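Local coordinates for protein hydrogenase maturation factor (Thermoanaerobacter tengcongensis, PDB 3VTI) that accepts a carbamoyl group on sulfur from HypF and probably dehydrates it with ATP to a nitrile in [NiFe]-hydrogenase maturation, at residues I292-I295 with Y296-R300; N135-I138 with K139-K142. All coordinates share one frame; numbering follows the deposited sequence.

Interaction 1. Residues I292-I295 with Y296-R300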
# COMPACT_ATOMS: atom_id res chain seq x y z
N ILE C 292 -8.38 24.21 26.87
CA ILE C 292 -7.05 24.81 26.95
C ILE C 292 -7.11 26.22 27.54
O ILE C 292 -7.91 27.06 27.11
CB ILE C 292 -6.32 24.82 25.57
CG1 ILE C 292 -4.93 25.45 25.70
CG2 ILE C 292 -7.17 25.52 24.51
CD1 ILE C 292 -4.08 25.36 24.45
N ASN C 293 -6.27 26.47 28.54
CA ASN C 293 -6.18 27.78 29.17
C ASN C 293 -5.03 28.60 28.59
O ASN C 293 -3.91 28.10 28.48
CB ASN C 293 -5.99 27.65 30.68
CG ASN C 293 -7.29 27.72 31.45
OD1 ASN C 293 -8.33 27.22 31.01
ND2 ASN C 293 -7.25 28.35 32.62
N THR C 294 -5.33 29.84 28.21
CA THR C 294 -4.30 30.78 27.77
C THR C 294 -3.76 31.53 28.99
O THR C 294 -4.18 31.28 30.13
CB THR C 294 -4.85 31.79 26.73
OG1 THR C 294 -5.76 32.70 27.36
CG2 THR C 294 -5.56 31.07 25.57
N ILE C 295 -2.80 32.43 28.74
CA ILE C 295 -2.30 33.34 29.78
C ILE C 295 -3.45 34.16 30.38
O ILE C 295 -4.32 34.66 29.65
CB ILE C 295 -1.15 34.28 29.27
CG1 ILE C 295 -1.54 35.01 27.98
CG2 ILE C 295 0.15 33.50 29.07
CD1 ILE C 295 -0.63 36.20 27.61
N TYR C 296 -3.45 34.28 31.71
CA TYR C 296 -4.43 35.07 32.48
C TYR C 296 -5.72 34.31 32.87
O TYR C 296 -6.47 34.77 33.74
CB TYR C 296 -4.71 36.43 31.81
CG TYR C 296 -3.51 37.36 31.79
CD1 TYR C 296 -3.33 38.33 32.80
CD2 TYR C 296 -2.53 37.26 30.78
CE1 TYR C 296 -2.22 39.18 32.79
CE2 TYR C 296 -1.42 38.10 30.77
CZ TYR C 296 -1.27 39.06 31.78
OH TYR C 296 -0.18 39.90 31.78
N GLY C 297 -5.96 33.17 32.24
CA GLY C 297 -7.09 32.31 32.59
C GLY C 297 -8.28 32.39 31.65
O GLY C 297 -9.43 32.47 32.10
N THR C 298 -8.01 32.36 30.34
CA THR C 298 -9.06 32.38 29.32
C THR C 298 -9.23 30.98 28.74
O THR C 298 -8.44 30.53 27.91
CB THR C 298 -8.75 33.40 28.21
OG1 THR C 298 -8.59 34.69 28.80
CG2 THR C 298 -9.87 33.44 27.18
N SER C 299 -10.29 30.31 29.18
CA SER C 299 -10.54 28.93 28.80
C SER C 299 -11.30 28.83 27.47
O SER C 299 -12.20 29.63 27.19
CB SER C 299 -11.32 28.24 29.92
OG SER C 299 -11.26 26.84 29.79
N ARG C 300 -10.92 27.86 26.65
CA ARG C 300 -11.66 27.51 25.44
C ARG C 300 -11.51 26.02 25.13
O ARG C 300 -10.50 25.40 25.49
CB ARG C 300 -11.24 28.37 24.24
CG ARG C 300 -9.78 28.21 23.84
CD ARG C 300 -9.50 28.81 22.47
NE ARG C 300 -8.19 28.37 21.97
CZ ARG C 300 -8.01 27.34 21.14
NH1 ARG C 300 -9.04 26.64 20.68
NH2 ARG C 300 -6.77 27.02 20.76
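Ile292 and Arg300 form an antiparallel hydrogen-bonded pair, with Ile292 N to Arg300 O at 2.8 Å and Arg300 N to Ile292 O at 3.1 Å, and Asn293 with Ser299 is the next, non-hydrogen-bonded pair. Closer to the loop, Thr294 N reaches Thr298 O at 3.2 Å. A type II turn from Thr294 to Gly297 then reverses the chain, with a weak bond from Gly297 N to Thr294 O. Tyr296 takes positive phi (88°) at its third position, and Gly297 follows with phi 102°, where a CB would press on the preceding carbonyl O.

Arg300 runs alongside Ile292. CG set between the backbone N and the carbonyl carbon (chi1 62°) and a chain extended from CG to NE carry the guanidinium along the isoleucine, and Ile292 CG2 sits 3.8 Å above the centre of one face. NH2 faces Asp243 and NH1 Asp303 in long, weak ion pairs. Replacing the arginine by alanine would remove the flat group over Ile292 CG2, and is likely to leave that side of the methyl less covered and the two aspartates without their distant positive partner. On the other sheet face, Asn293 OD1 and Ser299 OG converge on Lys221 NZ, which bonds to both. Thr294 and Thr298 cross at a slant, OG1 of Thr294 lying against CB of Thr298. At the tip, Ile295 CG1 meets the edge of the Tyr296 ring, while basic side-chain atoms of the partner protein, HypF in this complex, pack on Thr294, Tyr296 and Thr298. The arrangement is a tight beta hairpin at the margin of the mixed C-terminal sheet, its turn offered to HypF.

Interaction 2. Residues N135-I138 with K139-K142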
# COMPACT_ATOMS: atom_id res chain seq x y z
N ASN C 135 -0.09 -1.19 34.80
CA ASN C 135 -1.52 -1.10 34.54
C ASN C 135 -1.82 0.18 33.79
O ASN C 135 -2.31 1.15 34.36
CB ASN C 135 -2.34 -1.18 35.84
CG ASN C 135 -3.83 -1.42 35.58
OD1 ASN C 135 -4.38 -1.02 34.54
ND2 ASN C 135 -4.48 -2.08 36.52
N VAL C 136 -1.51 0.17 32.51
CA VAL C 136 -1.64 1.35 31.68
C VAL C 136 -2.71 1.09 30.63
O VAL C 136 -2.66 0.09 29.93
CB VAL C 136 -0.30 1.70 30.99
CG1 VAL C 136 -0.36 3.08 30.42
CG2 VAL C 136 0.85 1.61 32.00
N SER C 137 -3.68 2.01 30.55
CA SER C 137 -4.84 1.87 29.67
C SER C 137 -5.47 3.25 29.48
O SER C 137 -5.46 4.05 30.42
CB SER C 137 -5.85 0.90 30.32
OG SER C 137 -7.20 1.22 30.00
N ILE C 138 -6.02 3.52 28.29
CA ILE C 138 -6.74 4.80 28.04
C ILE C 138 -7.96 4.99 28.92
O ILE C 138 -8.55 6.06 28.90
CB ILE C 138 -7.26 5.00 26.56
CG1 ILE C 138 -7.37 3.68 25.81
CG2 ILE C 138 -6.44 6.05 25.80
CD1 ILE C 138 -8.55 2.87 26.24
N LYS C 139 -8.35 3.95 29.65
CA LYS C 139 -9.48 4.01 30.58
C LYS C 139 -9.12 4.42 32.01
O LYS C 139 -9.99 4.56 32.86
CB LYS C 139 -10.20 2.66 30.62
CG LYS C 139 -11.22 2.47 29.51
CD LYS C 139 -11.55 1.00 29.26
CE LYS C 139 -10.46 0.34 28.41
NZ LYS C 139 -10.58 -1.15 28.43
N ASN C 140 -7.82 4.63 32.27
CA ASN C 140 -7.30 4.73 33.64
C ASN C 140 -7.18 6.13 34.23
O ASN C 140 -6.78 6.27 35.38
CB ASN C 140 -5.95 4.00 33.77
CG ASN C 140 -6.09 2.48 33.87
OD1 ASN C 140 -7.20 1.94 33.88
ND2 ASN C 140 -4.96 1.79 33.94
N ALA C 141 -7.52 7.16 33.46
CA ALA C 141 -7.44 8.52 33.98
C ALA C 141 -8.58 8.83 34.96
O ALA C 141 -9.76 8.59 34.66
CB ALA C 141 -7.39 9.52 32.84
N LYS C 142 -8.21 9.34 36.14
CA LYS C 142 -9.16 9.84 37.15
C LYS C 142 -8.95 11.35 37.36
O LYS C 142 -7.83 11.84 37.18
CB LYS C 142 -8.96 9.13 38.51
CG LYS C 142 -8.95 7.60 38.50
CD LYS C 142 -10.32 6.99 38.19
CE LYS C 142 -10.26 5.46 38.24
NZ LYS C 142 -11.25 4.80 37.33
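Asn140 folds back onto Asn135, and its ND2 reaches two oxygens of that residue. The straighter bond goes to Asn135 OD1 at 2.9 Å; this acceptor lies almost in the amide plane of Asn140, yet the donor stands above the acceptor's own carbonyl plane. A weak, bent bond to the backbone Asn135 O, 2.8 Å from ND2, adds to it. The two side chains meet at about a right angle, with their amide planes 59° apart. With Asn135 CG anti to the backbone N (chi1 -167°), OD1 is carried across to Asn140.

The intervening chain makes a type I turn, Ser137 to Asn140, closed by Asn140 N to Ser137 O at 3.1 Å. Ser137 adds an ST turn inside it: OG accepts Lys139 N at 3.0 Å. The same OG is bonded to Glu21 OE2, while Ile138 N uses Glu21 OE1. The Lys139 chain bends at chi3 (-80°), bringing CE within 3.8 Å of Ile138 CD1 and directing NZ to a long, weak ion pair with Glu21.

The polar groups thus fix the loop twice, by the asparagine pair ahead of the turn and by the serine at the start of the turn. Since Glu21 precedes the magnesium ligand Asp22 and the Ile138 side chain lies about 5 Å from that of Asp22, the turn probably helps position the backbone beside the metal site.

From the N terminus, the chain meets interaction 2 first, after strand 120-130 has completed the N-terminal sheet. Residues 135-142 make a local turn in the loop leading to strand 146-149, the first strand of the C-terminal sheet; this loop packs on strand 194-198 and helix 204-216 of the C-terminal half and reaches back to Glu21 of the N-terminal half. Interaction 1 comes near the end of the chain, where residues 292-300 connect strands 290-293 and 299-301 at the margin of that second sheet. The two turns follow in series, neither nested nor crossed. Their centres are about 26 Å apart: interaction 2 stands near the magnesium site, interaction 1 at the surface facing HypF.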